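Ecto-NAD+ glycohydrolase (CD38 molecule) (Bos taurus, PDB 3GC6) is an ectoenzyme of the CD38 kind, a disulfide-rich member of the ADP-ribosyl cyclase family. Local coordinates at residues Asp128-Ile131 and Trp132-Pro135; Lys220-Ser223 and Ile224-Arg228. The protein carries 1 engineered substitution. All blocks are in the same frame, centred on the assembly; numbering follows the deposited sequence. Where two conformers were deposited one is given.

Contact 1 (Asp128-Ile131 and Trp132-Pro135); sequences DLNI and WSCP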
loop_
_atom_site.group_PDB
_atom_site.type_symbol
_atom_site.label_atom_id
_atom_site.label_comp_id
_atom_site.label_asym_id
_atom_site.label_seq_id
_atom_site.Cartn_x
_atom_site.Cartn_y
_atom_site.Cartn_z
ATOM N N ASP A 128 0.010 -0.688 -27.818
ATOM C CA ASP A 128 -1.246 -0.241 -27.233
ATOM C C ASP A 128 -2.288 -1.354 -27.130
ATOM O O ASP A 128 -2.199 -2.366 -27.809
ATOM C CB ASP A 128 -1.862 0.837 -28.111
ATOM C CG ASP A 128 -1.091 2.123 -28.081
ATOM O OD1 ASP A 128 -0.769 2.594 -26.972
ATOM O OD2 ASP A 128 -0.845 2.652 -29.176
ATOM N N LEU A 129 -3.282 -1.144 -26.277
ATOM C CA LEU A 129 -4.438 -2.031 -26.295
ATOM C C LEU A 129 -5.213 -1.865 -27.587
ATOM O O LEU A 129 -5.199 -0.798 -28.187
ATOM C CB LEU A 129 -5.351 -1.770 -25.097
ATOM C CG LEU A 129 -4.808 -2.323 -23.750
ATOM C CD1 LEU A 129 -3.915 -1.283 -23.069
ATOM C CD2 LEU A 129 -5.940 -2.685 -22.819
ATOM N N ASN A 130 -5.874 -2.915 -28.024
ATOM C CA ASN A 130 -6.812 -2.800 -29.122
ATOM C C ASN A 130 -8.173 -2.440 -28.520
ATOM O O ASN A 130 -8.840 -3.273 -27.916
ATOM C CB ASN A 130 -6.889 -4.122 -29.895
ATOM C CG ASN A 130 -7.845 -4.070 -31.083
ATOM O OD1 ASN A 130 -8.705 -3.185 -31.176
ATOM N ND2 ASN A 130 -7.695 -5.014 -31.988
ATOM N N ILE A 131 -8.568 -1.172 -28.688
ATOM C CA ILE A 131 -9.816 -0.688 -28.117
ATOM C C ILE A 131 -11.008 -0.859 -29.076
ATOM O O ILE A 131 -12.121 -0.396 -28.778
ATOM C CB ILE A 131 -9.712 0.814 -27.708
ATOM C CG1 ILE A 131 -9.398 1.680 -28.945
ATOM C CG2 ILE A 131 -8.665 0.995 -26.627
ATOM C CD1 ILE A 131 -9.257 3.201 -28.672
ATOM N N TRP A 132 -10.782 -1.564 -30.176
ATOM C CA TRP A 132 -11.823 -1.718 -31.204
ATOM C C TRP A 132 -12.518 -3.057 -31.151
ATOM O O TRP A 132 -13.735 -3.121 -31.256
ATOM C CB TRP A 132 -11.217 -1.490 -32.593
ATOM C CG TRP A 132 -10.455 -0.211 -32.601
ATOM C CD1 TRP A 132 -9.090 -0.051 -32.607
ATOM C CD2 TRP A 132 -11.015 1.101 -32.529
ATOM N NE1 TRP A 132 -8.775 1.293 -32.578
ATOM C CE2 TRP A 132 -9.936 2.014 -32.512
ATOM C CE3 TRP A 132 -12.324 1.590 -32.461
ATOM C CZ2 TRP A 132 -10.121 3.400 -32.450
ATOM C CZ3 TRP A 132 -12.512 2.976 -32.393
ATOM C CH2 TRP A 132 -11.405 3.860 -32.418
ATOM N N SER A 133 -11.745 -4.143 -31.059
ATOM C CA SER A 133 -12.360 -5.460 -30.895
ATOM C C SER A 133 -11.338 -6.340 -30.212
ATOM O O SER A 133 -10.143 -6.066 -30.298
ATOM C CB SER A 133 -12.785 -6.084 -32.243
ATOM O OG SER A 133 -11.680 -6.509 -33.051
ATOM N N CYS A 134 -11.827 -7.389 -29.548
ATOM C CA CYS A 134 -10.960 -8.400 -28.929
ATOM C C CYS A 134 -11.538 -9.772 -29.215
ATOM O O CYS A 134 -12.748 -9.897 -29.387
ATOM C CB CYS A 134 -10.892 -8.218 -27.405
ATOM S SG CYS A 134 -9.896 -6.778 -26.891
ATOM N N PRO A 135 -10.694 -10.798 -29.197
ATOM C CA PRO A 135 -11.188 -12.163 -29.457
ATOM C C PRO A 135 -12.310 -12.584 -28.507
ATOM O O PRO A 135 -12.247 -12.336 -27.295
ATOM C CB PRO A 135 -9.951 -13.043 -29.255
ATOM C CG PRO A 135 -8.763 -12.119 -29.486
ATOM C CD PRO A 135 -9.230 -10.751 -29.014
#
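Asn130 turns its side-chain amide back over the chain and takes up two backbone N-H groups of the residues that follow. CG stands anti to the backbone N (chi1 -179°), and this brings OD1 to the N-H groups of Trp132 and Ser133. The bond from Trp132 N to Asn130 OD1 is 2.8 Å long, with the donor only slightly tilted from the amide plane. This is an Asx turn. Ser133 N adds a longer bond to the same Asn130 OD1, at 3.2 Å, and comes from above the plane, 54° out of it. At the other branch of the amide, Asn130 ND2 bonds to Leu8 O. Ser133 OG also reaches Leu8 O.

Ile131 lies alongside Trp132, and the two side chains point the same way. Its CG1 sits between the backbone N and the carbonyl carbon (chi1 61°). That places CG1 over one face of the indole, 3.8 Å from the centroid of the five-membered ring of Trp132, in a CH-pi contact. Ile131 CD1 continues just past the rim, outside the CE2-CZ2 bond, 3.9 Å from Trp132 CZ2.

Beyond the turn the chain pairs briefly with strand 13-14, and Cys134 is tied to Cys121 by a disulfide. The chemistry implies a bend set from within: the side-chain oxygen of buried Asn130 accepts unequally from two successive N-H groups, while the apolar Ile131-Trp132 pair takes the exposed side.

Contact 2 (Lys220-Ser223 and Ile224-Arg228); sequences KLKS and ILDGR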
loop_
_atom_site.group_PDB
_atom_site.type_symbol
_atom_site.label_atom_id
_atom_site.label_comp_id
_atom_site.label_asym_id
_atom_site.label_seq_id
_atom_site.Cartn_x
_atom_site.Cartn_y
_atom_site.Cartn_z
ATOM N N LYS A 220 -22.455 -34.687 -9.881
ATOM C CA LYS A 220 -21.211 -34.519 -10.626
ATOM C C LYS A 220 -20.164 -33.770 -9.815
ATOM O O LYS A 220 -18.987 -34.107 -9.850
ATOM C CB LYS A 220 -21.440 -33.777 -11.948
ATOM C CG LYS A 220 -22.201 -34.591 -12.977
ATOM C CD LYS A 220 -22.428 -33.786 -14.268
ATOM C CE LYS A 220 -23.217 -34.670 -15.266
ATOM N NZ LYS A 220 -23.815 -33.875 -16.385
ATOM N N LEU A 221 -20.594 -32.733 -9.096
ATOM C CA LEU A 221 -19.677 -31.981 -8.248
ATOM C C LEU A 221 -19.159 -32.862 -7.125
ATOM O O LEU A 221 -17.967 -32.841 -6.804
ATOM C CB LEU A 221 -20.371 -30.724 -7.671
ATOM C CG LEU A 221 -19.570 -29.942 -6.626
ATOM C CD1 LEU A 221 -18.263 -29.475 -7.282
ATOM C CD2 LEU A 221 -20.388 -28.739 -6.141
ATOM N N LYS A 222 -20.059 -33.616 -6.504
ATOM C CA LYS A 222 -19.682 -34.536 -5.438
ATOM C C LYS A 222 -18.585 -35.469 -5.934
ATOM O O LYS A 222 -17.589 -35.721 -5.247
ATOM C CB LYS A 222 -20.906 -35.343 -4.977
ATOM C CG LYS A 222 -20.654 -36.482 -3.967
ATOM C CD LYS A 222 -20.285 -35.991 -2.596
ATOM C CE LYS A 222 -20.137 -37.176 -1.613
ATOM N NZ LYS A 222 -19.445 -36.709 -0.362
ATOM N N SER A 223 -18.769 -36.001 -7.142
ATOM C CA SER A 223 -17.785 -36.929 -7.695
ATOM C C SER A 223 -16.420 -36.260 -7.841
ATOM O O SER A 223 -15.375 -36.857 -7.534
ATOM C CB SER A 223 -18.276 -37.502 -9.033
ATOM O OG SER A 223 -17.264 -38.268 -9.665
ATOM N N ILE A 224 -16.407 -34.999 -8.289
ATOM C CA ILE A 224 -15.149 -34.267 -8.426
ATOM C C ILE A 224 -14.501 -34.102 -7.043
ATOM O O ILE A 224 -13.307 -34.346 -6.873
ATOM C CB ILE A 224 -15.360 -32.896 -9.088
ATOM C CG1 ILE A 224 -15.775 -33.079 -10.564
ATOM C CG2 ILE A 224 -14.102 -32.034 -8.960
ATOM C CD1 ILE A 224 -16.218 -31.786 -11.230
ATOM N N LEU A 225 -15.297 -33.684 -6.052
ATOM C CA LEU A 225 -14.758 -33.449 -4.713
ATOM C C LEU A 225 -14.259 -34.744 -4.065
ATOM O O LEU A 225 -13.206 -34.753 -3.424
ATOM C CB LEU A 225 -15.804 -32.775 -3.833
ATOM C CG LEU A 225 -16.234 -31.435 -4.428
ATOM C CD1 LEU A 225 -17.340 -30.823 -3.546
ATOM C CD2 LEU A 225 -15.044 -30.457 -4.547
ATOM N N ASP A 226 -14.989 -35.842 -4.264
ATOM C CA ASP A 226 -14.516 -37.121 -3.749
ATOM C C ASP A 226 -13.118 -37.398 -4.308
ATOM O O ASP A 226 -12.236 -37.895 -3.592
ATOM C CB ASP A 226 -15.467 -38.238 -4.170
ATOM C CG ASP A 226 -16.727 -38.321 -3.296
ATOM O OD1 ASP A 226 -16.815 -37.712 -2.196
ATOM O OD2 ASP A 226 -17.663 -39.030 -3.722
ATOM N N GLY A 227 -12.937 -37.125 -5.597
ATOM C CA GLY A 227 -11.629 -37.305 -6.266
ATOM C C GLY A 227 -10.520 -36.480 -5.623
ATOM O O GLY A 227 -9.357 -36.907 -5.633
ATOM N N ARG A 228 -10.878 -35.309 -5.082
ATOM C CA ARG A 228 -9.909 -34.406 -4.438
ATOM C C ARG A 228 -9.803 -34.688 -2.937
ATOM O O ARG A 228 -9.114 -33.952 -2.224
ATOM C CB ARG A 228 -10.321 -32.926 -4.591
ATOM C CG ARG A 228 -10.644 -32.417 -6.012
ATOM C CD ARG A 228 -9.461 -32.469 -6.945
ATOM N NE ARG A 228 -8.358 -31.608 -6.513
ATOM C CZ ARG A 228 -7.103 -31.745 -6.918
ATOM N NH1 ARG A 228 -6.777 -32.715 -7.778
ATOM N NH2 ARG A 228 -6.167 -30.909 -6.475
HETATM O O HOH W 1 -17.181 -35.174 -1.250
#
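Lys222 and Asp226 stand one helical turn apart and meet through a chain that bends towards the acid. From CB, which starts out away from the following turn, Lys222 CG leaves anti to the backbone N and lies 3.9 Å from Asp226 OD2. The bend at chi2 (71°) then carries CD and CE along the carboxylate, and Lys222 CE reaches 3.4 Å from Asp226 OD1. At the tip, Lys222 NZ is also 3.4 Å from Asp226 OD1, a salt bridge whose hydrogen bond is weak. A water bridges the two groups. It accepts from Lys222 NZ at 2.9 Å and donates to Asp226 OD1 at 2.7 Å.

In the backbone, Asp226 N bonds to Lys222 O at 2.8 Å, as in a regular alpha-helix. On the neighbouring buried face, Leu221 CG packs against Leu225 CD1 at 3.9 Å. Both leucines touch Phe232 of strand 231-239, and Lys222 touches it too.

Leu221 and Leu225 are thus buried against the parallel sheet, while Lys220, Ser223 and Asp226 are exposed. The long direct separation and the two shorter water bonds suggest that the ion pair is held largely through its water.

In the fold
Contact 1 and contact 2 are far apart and lie on opposite sides of the chain's centre. Their centres are 39 Å apart, and their nearest atoms about 26 Å, so neither touches the other. Contact 1 comes first in the chain. It runs from the loop after helix 110-115 into strand 133-134, which pairs with strand 13-14. Contact 2 lies on helix 216-227, the crossover between strands 196-203 and 231-239 of the parallel sheet. Both are local: an Asx turn in one, an i to i+4 pairing along a helix in the other. No other protein chain of the assembly touches either contact.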